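Local coordinates for putative ABC transporter subunit, substrate-binding component (Rhodopseudomonas palustris, PDB 4EVQ), which binds 4-hydroxybenzoate and probably delivers it and related lignin-derived benzoates to an ABC transporter for uptake, at residues K76-E81 against R103-P108; A273-F278 against I284-F289. All coordinates share one frame; numbering follows the deposited sequence. Where two conformers were deposited one is given.

Contact 1 of 2, residues K76-E81 against R103-P108; sequences KLIQSE and REDGIP. With SO4 (sulfate ion), chain C.
I78, near the end of helix 67-80, meets D105 at the end of helix 92-105 and I107 in the turn after it, and its side chain illustrates how a branched residue can serve two partners at once. At CB the chain forks. The CG2 methyl, anti to the backbone N, is directed at the D105 carboxylate; it lies 3.5 Å from D105 OD1 and hardly farther from D105 CG and OD2, so the whole acid group is touched by one methyl. The other branch runs out through CG1 to CD1, where chi2 of 173° extends the chain until I78 CD1 reaches I107 CG2 at 4.2 Å, a loose apolar contact. The carboxylate is held by the backbone just after it: D105 OD2 accepts from I107 N (3.1 Å), closing an Asx turn around G106, the first residue to leave helical geometry, with positive phi. A water donates to D105 OD1 (2.6 Å) and lies within weak range of Q79 OE1. Beyond the interface, K76 NZ forms a salt bridge with E81 OE2 and donates to O4 of a sulfate, probably from the crystallisation liquor. Helix 92-105 is the crossover of a beta-alpha-beta unit linking strands 85-88 and 109-111, and helix 67-80 packs beside it, L77 resting on strand 54-62 while I107 touches R314 of helix 314-322.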
ATOM      1  N   LYS A  76      17.536   0.239  16.089  1.00 18.83           N
ATOM      2  CA  LYS A  76      16.921   0.318  17.440  1.00 19.03           C
ATOM      3  C   LYS A  76      15.907  -0.825  17.643  1.00 17.85           C
ATOM      4  O   LYS A  76      15.909  -1.506  18.663  1.00 19.74           O
ATOM      5  CB  LYS A  76      16.219   1.674  17.691  1.00 21.47           C
ATOM      6  CG  LYS A  76      15.242   1.730  18.929  1.00 22.74           C
ATOM      7  CD  LYS A  76      14.454   3.096  19.026  1.00 24.06           C
ATOM      8  CE  LYS A  76      13.506   3.114  20.202  1.00 25.10           C
ATOM      9  NZ  LYS A  76      14.179   3.027  21.568  1.00 24.70           N
ATOM     10  N   LEU A  77      15.058  -1.064  16.666  1.00 15.83           N
ATOM     11  CA  LEU A  77      14.011  -2.052  16.819  1.00 16.29           C
ATOM     12  C   LEU A  77      14.579  -3.464  16.873  1.00 16.02           C
ATOM     13  O   LEU A  77      14.135  -4.264  17.690  1.00 16.37           O
ATOM     14  CB  LEU A  77      13.009  -2.006  15.661  1.00 17.46           C
ATOM     15  CG  LEU A  77      11.889  -1.044  15.875  1.00 17.68           C
ATOM     16  CD1 LEU A  77      11.020  -1.032  14.636  1.00 17.70           C
ATOM     17  CD2 LEU A  77      11.066  -1.402  17.092  1.00 17.91           C
ATOM     18  N   ILE A  78      15.540  -3.775  15.998  1.00 16.09           N
ATOM     19  CA  ILE A  78      16.076  -5.123  15.942  1.00 17.05           C
ATOM     20  C   ILE A  78      17.023  -5.381  17.103  1.00 19.06           C
ATOM     21  O   ILE A  78      16.944  -6.434  17.733  1.00 20.59           O
ATOM     22  CB  ILE A  78      16.785  -5.389  14.575  1.00 16.89           C
ATOM     23  CG1 ILE A  78      15.784  -5.313  13.413  1.00 16.79           C
ATOM     24  CG2 ILE A  78      17.542  -6.751  14.579  1.00 17.92           C
ATOM     25  CD1 ILE A  78      16.459  -5.394  12.033  1.00 16.66           C
ATOM     26  N   GLN A  79      17.919  -4.433  17.387  1.00 20.51           N
ATOM     27  CA  GLN A  79      18.969  -4.647  18.382  1.00 23.29           C
ATOM     28  C   GLN A  79      18.522  -4.187  19.771  1.00 24.42           C
ATOM     29  O   GLN A  79      18.440  -4.994  20.685  1.00 27.35           O
ATOM     30  CB  GLN A  79      20.263  -3.943  17.967  1.00 27.09           C
ATOM     31  CG  GLN A  79      20.586  -4.010  16.481  1.00 32.25           C
ATOM     32  CD  GLN A  79      21.359  -5.217  16.028  1.00 36.84           C
ATOM     33  OE1 GLN A  79      20.918  -6.372  16.149  1.00 39.21           O
ATOM     34  NE2 GLN A  79      22.532  -4.957  15.459  1.00 38.53           N
ATOM     35  N   SER A  80      18.222  -2.910  19.950  1.00 23.87           N
ATOM     36  CA  SER A  80      17.965  -2.386  21.296  1.00 23.53           C
ATOM     37  C   SER A  80      16.656  -2.892  21.911  1.00 21.79           C
ATOM     38  O   SER A  80      16.581  -3.233  23.094  1.00 22.61           O
ATOM     39  CB  SER A  80      17.937  -0.851  21.241  1.00 26.51           C
ATOM     40  OG  SER A  80      19.071  -0.373  20.530  1.00 31.31           O
ATOM     41  N   GLU A  81      15.605  -2.903  21.102  1.00 19.59           N
ATOM     42  CA  GLU A  81      14.288  -3.347  21.565  1.00 18.70           C
ATOM     43  C   GLU A  81      14.139  -4.858  21.490  1.00 18.74           C
ATOM     44  O   GLU A  81      13.180  -5.415  22.026  1.00 20.46           O
ATOM     45  CB  GLU A  81      13.169  -2.741  20.725  1.00 18.36           C
ATOM     46  CG  GLU A  81      13.092  -1.226  20.741  1.00 18.69           C
ATOM     47  CD  GLU A  81      12.444  -0.658  21.974  1.00 21.18           C
ATOM     48  OE1 GLU A  81      12.074  -1.433  22.895  1.00 22.33           O
ATOM     49  OE2 GLU A  81      12.300   0.588  21.997  1.00 21.35           O
ATOM     50  N   ARG A 103      16.893  -8.010   5.927  1.00 12.42           N
ATOM     51  CA  ARG A 103      17.195  -9.185   5.127  1.00 13.99           C
ATOM     52  C   ARG A 103      18.518  -9.832   5.562  1.00 15.74           C
ATOM     53  O   ARG A 103      18.677 -11.038   5.420  1.00 17.54           O
ATOM     54  CB  ARG A 103      17.191  -8.834   3.653  1.00 16.44           C
ATOM     55  CG  ARG A 103      18.294  -7.987   3.224  1.00 18.14           C
ATOM     56  CD  ARG A 103      18.108  -7.549   1.769  1.00 19.15           C
ATOM     57  NE  ARG A 103      17.945  -8.687   0.851  1.00 19.50           N
ATOM     58  CZ  ARG A 103      18.940  -9.440   0.367  1.00 22.30           C
ATOM     59  NH1 ARG A 103      18.663 -10.420  -0.483  1.00 23.00           N
ATOM     60  NH2 ARG A 103      20.210  -9.231   0.716  1.00 23.78           N
ATOM     61  N   GLU A 104      19.433  -9.067   6.130  1.00 15.32           N
ATOM     62  CA  GLU A 104      20.707  -9.635   6.581  1.00 16.92           C
ATOM     63  C   GLU A 104      20.532 -10.205   7.957  1.00 16.40           C
ATOM     64  O   GLU A 104      21.254 -11.125   8.322  1.00 18.30           O
ATOM     65  CB  GLU A 104      21.757  -8.562   6.594  1.00 17.37           C
ATOM     66  CG  GLU A 104      22.119  -8.054   5.189  1.00 18.50           C
ATOM     67  CD  GLU A 104      22.849  -9.043   4.288  1.00 20.44           C
ATOM     68  OE1 GLU A 104      23.073 -10.198   4.703  1.00 20.38           O
ATOM     69  OE2 GLU A 104      23.272  -8.632   3.182  1.00 21.23           O
ATOM     70  N   ASP A 105      19.620  -9.667   8.753  1.00 15.89           N
ATOM     71  CA  ASP A 105      19.462 -10.108  10.131  1.00 15.49           C
ATOM     72  C   ASP A 105      18.687 -11.425  10.241  1.00 15.70           C
ATOM     73  O   ASP A 105      19.014 -12.275  11.066  1.00 17.85           O
ATOM     74  CB  ASP A 105      18.739  -9.026  10.925  1.00 18.05           C
ATOM     75  CG  ASP A 105      18.501  -9.430  12.330  1.00 19.79           C
ATOM     76  OD1 ASP A 105      19.439  -9.285  13.145  1.00 21.75           O
ATOM     77  OD2 ASP A 105      17.414  -9.944  12.636  1.00 19.20           O
ATOM     78  N   GLY A 106      17.670 -11.606   9.426  1.00 15.18           N
ATOM     79  CA  GLY A 106      16.825 -12.778   9.423  1.00 15.69           C
ATOM     80  C   GLY A 106      15.523 -12.665  10.208  1.00 14.45           C
ATOM     81  O   GLY A 106      14.691 -13.531  10.141  1.00 14.80           O
ATOM     82  N   ILE A 107      15.348 -11.603  10.986  1.00 13.09           N
ATOM     83  CA  ILE A 107      14.116 -11.396  11.713  1.00 12.08           C
ATOM     84  C   ILE A 107      12.889 -11.463  10.754  1.00 11.21           C
ATOM     85  O   ILE A 107      12.898 -10.883   9.642  1.00 11.90           O
ATOM     86  CB  ILE A 107      14.129 -10.008  12.433  1.00 11.72           C
ATOM     87  CG1 ILE A 107      12.894  -9.796  13.294  1.00 12.88           C
ATOM     88  CG2 ILE A 107      14.263  -8.865  11.398  1.00 12.84           C
ATOM     89  CD1 ILE A 107      13.040  -8.561  14.235  1.00 12.29           C
ATOM     90  N   PRO A 108      11.806 -12.139  11.176  1.00 11.98           N
ATOM     91  CA  PRO A 108      10.599 -12.137  10.305  1.00 12.17           C
ATOM     92  C   PRO A 108      10.136 -10.712  10.120  1.00 11.30           C
ATOM     93  O   PRO A 108       9.974  -9.954  11.081  1.00 11.13           O
ATOM     94  CB  PRO A 108       9.587 -12.943  11.119  1.00 12.86           C
ATOM     95  CG  PRO A 108      10.480 -13.903  11.984  1.00 12.46           C
ATOM     96  CD  PRO A 108      11.636 -13.013  12.363  1.00 12.22           C
TER
HETATM   97  S   SO4 C 401      11.544   2.750  24.667  0.70 17.28           S
HETATM   98  O1  SO4 C 401      10.466   3.713  24.979  0.70 15.63           O
HETATM   99  O2  SO4 C 401      12.547   2.559  25.722  0.70 17.87           O
HETATM  100  O3  SO4 C 401      11.094   1.461  24.134  0.70 19.48           O
HETATM  101  O4  SO4 C 401      12.209   3.443  23.581  0.70 19.74           O
HETATM  102  O   HOH W   1      19.912  -9.618  15.670  0.50 29.04           O

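Contact 2 of 2, residues A273-F278 against I284-F289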
ATOM      1  N   ALA A 273     -17.307  -8.915   7.536  1.00 15.43           N
ATOM      2  CA  ALA A 273     -17.093  -8.974   8.967  1.00 14.90           C
ATOM      3  C   ALA A 273     -16.065  -7.935   9.416  1.00 14.39           C
ATOM      4  O   ALA A 273     -16.195  -7.332  10.469  1.00 14.10           O
ATOM      5  CB  ALA A 273     -16.645 -10.352   9.359  1.00 16.62           C
ATOM      6  N   PHE A 274     -15.035  -7.758   8.603  1.00 14.00           N
ATOM      7  CA  PHE A 274     -14.000  -6.782   8.894  1.00 12.57           C
ATOM      8  C   PHE A 274     -14.538  -5.349   8.887  1.00 12.97           C
ATOM      9  O   PHE A 274     -14.246  -4.574   9.778  1.00 12.35           O
ATOM     10  CB  PHE A 274     -12.904  -6.951   7.825  1.00 12.06           C
ATOM     11  CG  PHE A 274     -11.841  -5.884   7.852  1.00 10.70           C
ATOM     12  CD1 PHE A 274     -10.951  -5.785   8.887  1.00 11.98           C
ATOM     13  CD2 PHE A 274     -11.706  -5.029   6.774  1.00 11.56           C
ATOM     14  CE1 PHE A 274      -9.981  -4.798   8.896  1.00 12.97           C
ATOM     15  CE2 PHE A 274     -10.733  -4.061   6.750  1.00 12.64           C
ATOM     16  CZ  PHE A 274      -9.865  -3.954   7.806  1.00 12.85           C
ATOM     17  N   VAL A 275     -15.301  -5.008   7.858  1.00 12.75           N
ATOM     18  CA  VAL A 275     -15.854  -3.659   7.777  1.00 12.29           C
ATOM     19  C   VAL A 275     -16.726  -3.430   8.991  1.00 12.73           C
ATOM     20  O   VAL A 275     -16.633  -2.382   9.628  1.00 12.19           O
ATOM     21  CB  VAL A 275     -16.639  -3.446   6.488  1.00 12.08           C
ATOM     22  CG1 VAL A 275     -17.476  -2.159   6.530  1.00 14.29           C
ATOM     23  CG2 VAL A 275     -15.673  -3.410   5.311  1.00 11.95           C
ATOM     24  N   LYS A 276     -17.563  -4.410   9.345  1.00 13.21           N
ATOM     25  CA  LYS A 276     -18.454  -4.246  10.517  1.00 14.72           C
ATOM     26  C   LYS A 276     -17.660  -4.017  11.801  1.00 14.62           C
ATOM     27  O   LYS A 276     -17.962  -3.110  12.589  1.00 15.73           O
ATOM     28  CB  LYS A 276     -19.383  -5.461  10.650  1.00 16.27           C
ATOM     29  CG  LYS A 276     -20.374  -5.370  11.830  1.00 21.00           C
ATOM     30  CD  LYS A 276     -21.412  -6.486  11.764  1.00 24.09           C
ATOM     31  CE  LYS A 276     -22.268  -6.541  13.034  1.00 27.80           C
ATOM     32  NZ  LYS A 276     -23.088  -7.782  13.082  1.00 31.15           N
ATOM     33  N   SER A 277     -16.637  -4.842  12.007  0.55 14.28           N
ATOM     34  CA  SER A 277     -15.795  -4.756  13.209  0.55 14.24           C
ATOM     35  C   SER A 277     -14.994  -3.465  13.268  0.55 14.23           C
ATOM     36  O   SER A 277     -14.805  -2.879  14.332  0.55 14.19           O
ATOM     37  CB  SER A 277     -14.820  -5.946  13.253  0.55 16.31           C
ATOM     38  OG  SER A 277     -15.491  -7.148  13.579  0.55 17.58           O
ATOM     39  N   PHE A 278     -14.462  -3.051  12.123  1.00 12.48           N
ATOM     40  CA  PHE A 278     -13.656  -1.841  12.056  1.00 11.98           C
ATOM     41  C   PHE A 278     -14.522  -0.595  12.308  1.00 12.87           C
ATOM     42  O   PHE A 278     -14.125   0.304  13.049  1.00 13.42           O
ATOM     43  CB  PHE A 278     -12.928  -1.788  10.720  1.00 11.08           C
ATOM     44  CG  PHE A 278     -11.844  -0.749  10.652  1.00 10.27           C
ATOM     45  CD1 PHE A 278     -12.137   0.577  10.442  1.00  9.94           C
ATOM     46  CD2 PHE A 278     -10.511  -1.107  10.827  1.00 10.71           C
ATOM     47  CE1 PHE A 278     -11.138   1.520  10.368  1.00 11.42           C
ATOM     48  CE2 PHE A 278      -9.511  -0.203  10.748  1.00 10.85           C
ATOM     49  CZ  PHE A 278      -9.802   1.122  10.544  1.00 11.10           C
ATOM     50  N   ILE A 284     -15.277   4.863  11.265  1.00 16.19           N
ATOM     51  CA  ILE A 284     -15.073   5.157   9.875  1.00 16.08           C
ATOM     52  C   ILE A 284     -14.830   3.833   9.164  1.00 13.89           C
ATOM     53  O   ILE A 284     -14.412   2.846   9.762  1.00 14.17           O
ATOM     54  CB  ILE A 284     -13.875   6.111   9.593  1.00 16.15           C
ATOM     55  CG1 ILE A 284     -12.550   5.485  10.050  1.00 16.38           C
ATOM     56  CG2 ILE A 284     -14.073   7.499  10.278  1.00 16.80           C
ATOM     57  CD1 ILE A 284     -11.315   6.349   9.670  1.00 16.55           C
ATOM     58  N   PRO A 285     -15.075   3.793   7.867  1.00 12.61           N
ATOM     59  CA  PRO A 285     -14.758   2.570   7.130  1.00 12.51           C
ATOM     60  C   PRO A 285     -13.253   2.327   7.104  1.00 11.15           C
ATOM     61  O   PRO A 285     -12.446   3.276   7.096  1.00 12.14           O
ATOM     62  CB  PRO A 285     -15.263   2.851   5.730  1.00 14.71           C
ATOM     63  CG  PRO A 285     -16.133   4.025   5.837  1.00 17.96           C
ATOM     64  CD  PRO A 285     -15.748   4.803   7.027  1.00 14.93           C
ATOM     65  N   PRO A 286     -12.864   1.037   7.054  1.00 10.43           N
ATOM     66  CA  PRO A 286     -11.460   0.767   6.774  1.00  9.54           C
ATOM     67  C   PRO A 286     -11.115   1.056   5.335  1.00  9.10           C
ATOM     68  O   PRO A 286     -11.956   0.884   4.458  1.00 11.00           O
ATOM     69  CB  PRO A 286     -11.323  -0.714   7.055  1.00  9.68           C
ATOM     70  CG  PRO A 286     -12.706  -1.274   6.792  1.00 10.89           C
ATOM     71  CD  PRO A 286     -13.678  -0.174   7.128  1.00 10.26           C
ATOM     72  N   ASP A 287      -9.905   1.512   5.088  1.00  8.13           N
ATOM     73  CA  ASP A 287      -9.389   1.652   3.728  1.00  8.48           C
ATOM     74  C   ASP A 287      -8.326   0.606   3.467  1.00  7.85           C
ATOM     75  O   ASP A 287      -8.095  -0.313   4.284  1.00  8.02           O
ATOM     76  CB  ASP A 287      -8.913   3.079   3.464  1.00  9.93           C
ATOM     77  CG  ASP A 287      -7.785   3.489   4.340  1.00 11.46           C
ATOM     78  OD1 ASP A 287      -7.156   2.659   4.991  1.00 11.35           O
ATOM     79  OD2 ASP A 287      -7.500   4.714   4.421  1.00 16.34           O
ATOM     80  N   VAL A 288      -7.674   0.718   2.320  1.00  6.54           N
ATOM     81  CA  VAL A 288      -6.707  -0.313   1.900  1.00  5.94           C
ATOM     82  C   VAL A 288      -5.591  -0.462   2.903  1.00  6.47           C
ATOM     83  O   VAL A 288      -5.056  -1.567   3.061  1.00  6.80           O
ATOM     84  CB  VAL A 288      -6.166  -0.011   0.468  1.00  7.15           C
ATOM     85  CG1 VAL A 288      -5.287   1.233   0.431  1.00  7.20           C
ATOM     86  CG2 VAL A 288      -5.461  -1.243  -0.129  1.00  7.98           C
ATOM     87  N   PHE A 289      -5.182   0.619   3.568  1.00  6.73           N
ATOM     88  CA  PHE A 289      -4.090   0.561   4.520  1.00  6.45           C
ATOM     89  C   PHE A 289      -4.489  -0.260   5.709  1.00  6.43           C
ATOM     90  O   PHE A 289      -3.694  -1.109   6.204  1.00  7.15           O
ATOM     91  CB  PHE A 289      -3.677   1.997   4.877  1.00  7.54           C
ATOM     92  CG  PHE A 289      -3.438   2.843   3.658  1.00  7.42           C
ATOM     93  CD1 PHE A 289      -2.344   2.633   2.860  1.00  7.85           C
ATOM     94  CD2 PHE A 289      -4.305   3.868   3.326  1.00  6.98           C
ATOM     95  CE1 PHE A 289      -2.142   3.366   1.698  1.00  6.89           C
ATOM     96  CE2 PHE A 289      -4.113   4.635   2.218  1.00  7.57           C
ATOM     97  CZ  PHE A 289      -3.050   4.386   1.393  1.00  7.83           C
TER
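The F278 ring carries P286 on one face and the carbonyl of I284 at its edge. P286 CB stands almost over the middle of that face, 3.7 Å from the centroid and 13° off the ring normal, a clear CH-pi contact. At the rim, I284 O lies in the ring plane 3.3 Å from F278 CD1; the contact buries this oxygen, which has no hydrogen-bonding partner in the model, and what it faces is the C-H edge of the ring. The second ring, F274, approaches the same proline obliquely, F274 CE2 reaching P286 CB at 3.4 Å and P286 CG equally closely. With CG of both phenylalanines anti to the backbone N (chi1 172° for F274), rings one helical turn apart share one proline, set in the corner they form. The F289 ring, apart from this packing, has V288 CG1 over the centre of one face and D287 OD2 in plane at its edge. V275 CG2 adds a third wall, 3.9 Å from P286 CG, its side chain crossing the proline at about a right angle. At F278 CE1, I284 CG1 closes the outer end of the contact at 4.2 Å. Farther along, D287 N-caps helix 288-306, its OD1 accepting weakly from F289 N, while D243 takes the hydrogen bond of V288 N. The extended I284-D287 run thus returns the chain from helix 269-282 into helix 288-306: F274 also meets V291 and W294 of the latter, and F278 packs against R38 and L42 of helix 30-46.

In the fold
The two contacts follow one another along the chain and do not touch: their centres are 30 Å apart, and their nearest atoms about 17 Å. They stand in different relations to the 4-hydroxybenzoate pocket. Contact 2 has its centre about 15 Å from that of the chain; its segment 284-289 ends in F289, which touches the bound ligand although it takes no part in the packing, and the proline-aromatic packing comes just before the helix start that carries F289. Contact 1 lies farther out, about 22 Å from the chain centre, and joins helices flanking a parallel part of the six-stranded sheet. Together they contrast peripheral helix packing with packing that leads to a ligand.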